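Local coordinates for protein tubulin-binding cofactor A (Leishmania major, PDB 4CQI) that probably acts early in the tubulin folding pathway, binding beta-tubulin and helping to hold tubulin in a quasi-native conformation, at residues N86-M89 / A90-D94. Residues are numbered along the deposited sequence; the frame is centred on the assembly and turned at random.
Sequences NRIM and ASVKD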
loop_
_atom_site.group_PDB
_atom_site.type_symbol
_atom_site.label_atom_id
_atom_site.label_comp_id
_atom_site.label_asym_id
_atom_site.label_seq_id
_atom_site.Cartn_x
_atom_site.Cartn_y
_atom_site.Cartn_z
ATOM N N ASN A 86 2.871 5.881 -3.345
ATOM C CA ASN A 86 2.191 6.504 -4.517
ATOM C C ASN A 86 0.935 5.709 -4.914
ATOM O O ASN A 86 -0.104 6.307 -5.248
ATOM C CB ASN A 86 3.158 6.674 -5.690
ATOM C CG ASN A 86 4.315 7.595 -5.356
ATOM O OD1 ASN A 86 4.201 8.416 -4.426
ATOM N ND2 ASN A 86 5.475 7.440 -6.086
ATOM N N ARG A 87 1.029 4.381 -4.830
ATOM C CA ARG A 87 -0.111 3.515 -5.097
ATOM C C ARG A 87 -1.215 3.668 -4.083
ATOM O O ARG A 87 -2.396 3.661 -4.453
ATOM C CB ARG A 87 0.297 2.030 -5.242
ATOM C CG ARG A 87 1.221 1.709 -6.415
ATOM C CD ARG A 87 1.789 0.298 -6.289
ATOM N NE ARG A 87 0.738 -0.733 -6.407
ATOM C CZ ARG A 87 0.372 -1.589 -5.461
ATOM N NH1 ARG A 87 0.968 -1.619 -4.258
ATOM N NH2 ARG A 87 -0.590 -2.461 -5.747
ATOM N N ILE A 88 -0.885 3.821 -2.799
ATOM C CA ILE A 88 -1.901 4.077 -1.787
ATOM C C ILE A 88 -2.601 5.360 -2.107
ATOM O O ILE A 88 -3.835 5.418 -2.150
ATOM C CB ILE A 88 -1.338 4.184 -0.355
ATOM C CG1 ILE A 88 -0.827 2.813 0.124
ATOM C CG2 ILE A 88 -2.413 4.695 0.606
ATOM C CD1 ILE A 88 0.112 2.906 1.349
ATOM N N MET A 89 -1.818 6.425 -2.351
ATOM C CA MET A 89 -2.442 7.709 -2.630
ATOM C C MET A 89 -3.317 7.706 -3.876
ATOM O O MET A 89 -4.366 8.335 -3.858
ATOM C CB MET A 89 -1.392 8.815 -2.673
ATOM C CG MET A 89 -0.654 9.032 -1.374
ATOM S SD MET A 89 -1.678 9.697 -0.044
ATOM C CE MET A 89 -2.474 8.304 0.625
ATOM N N ALA A 90 -2.918 7.012 -4.929
ATOM C CA ALA A 90 -3.722 6.945 -6.152
ATOM C C ALA A 90 -5.044 6.201 -5.885
ATOM O O ALA A 90 -6.119 6.607 -6.376
ATOM C CB ALA A 90 -2.940 6.280 -7.301
ATOM N N SER A 91 -4.968 5.178 -5.044
ATOM C CA SER A 91 -6.153 4.399 -4.651
ATOM C C SER A 91 -7.103 5.198 -3.746
ATOM O O SER A 91 -8.344 5.116 -3.881
ATOM C CB SER A 91 -5.667 3.080 -4.000
ATOM O OG SER A 91 -6.767 2.265 -3.649
ATOM N N VAL A 92 -6.543 5.981 -2.842
ATOM C CA VAL A 92 -7.323 6.854 -1.962
ATOM C C VAL A 92 -8.104 7.866 -2.793
ATOM O O VAL A 92 -9.308 8.070 -2.562
ATOM C CB VAL A 92 -6.459 7.555 -0.897
ATOM C CG1 VAL A 92 -7.255 8.682 -0.190
ATOM C CG2 VAL A 92 -5.916 6.545 0.132
ATOM N N LYS A 93 -7.426 8.481 -3.769
ATOM C CA LYS A 93 -8.075 9.469 -4.677
ATOM C C LYS A 93 -9.177 8.880 -5.543
ATOM O O LYS A 93 -10.241 9.498 -5.697
ATOM C CB LYS A 93 -7.046 10.138 -5.601
ATOM C CG LYS A 93 -7.601 11.220 -6.516
ATOM C CD LYS A 93 -8.068 12.418 -5.715
ATOM C CE LYS A 93 -8.404 13.637 -6.597
ATOM N NZ LYS A 93 -9.135 14.645 -5.749
ATOM N N ASP A 94 -8.941 7.686 -6.063
ATOM C CA ASP A 94 -9.919 6.975 -6.842
ATOM C C ASP A 94 -11.188 6.679 -6.024
ATOM O O ASP A 94 -12.330 6.900 -6.501
ATOM C CB ASP A 94 -9.320 5.687 -7.380
ATOM C CG ASP A 94 -10.244 4.976 -8.343
ATOM O OD1 ASP A 94 -10.575 5.577 -9.405
ATOM O OD2 ASP A 94 -10.587 3.808 -8.099
#
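Val-92 receives two apolar side chains from the preceding turn of helix 67-100, and both meet its CG2 methyl. Ile-88 comes from four residues back, its CG2 lying 4.0 Å from Val-92 CG2. Met-89 reaches the same methyl with its terminal carbon: CE lies 3.9 Å from Val-92 CG2, the two side chains extending alongside each other from the helix. Bends at chi2 (-68°) and chi3 (83°) fold the thioether back, bringing CE rather than SD against the valine. With CG2 set beside its own backbone N (CG1 is anti to it, chi1 168°), Val-92 also places this methyl 3.3 Å from Ile-88 O.

Four successive i to i+4 hydrogen bonds carry the alpha-helix through this turn: Ala-90 N to Asn-86 O, Ser-91 N to Arg-87 O, Val-92 N to Ile-88 O (2.9 Å) and Lys-93 N to Met-89 O.

Ile-88 packs on Thr-38 and Leu-42 of helix 23-62, and Ser-91 and Val-92 on its Leu-35, flanked by salt bridges from Arg-87 to Asp-41 and Asp-94 to Lys-31. Met-89 and Val-92 touch Gln-123 of helix 109-125, so Val-92 contacts both other helices of this three-helix protein.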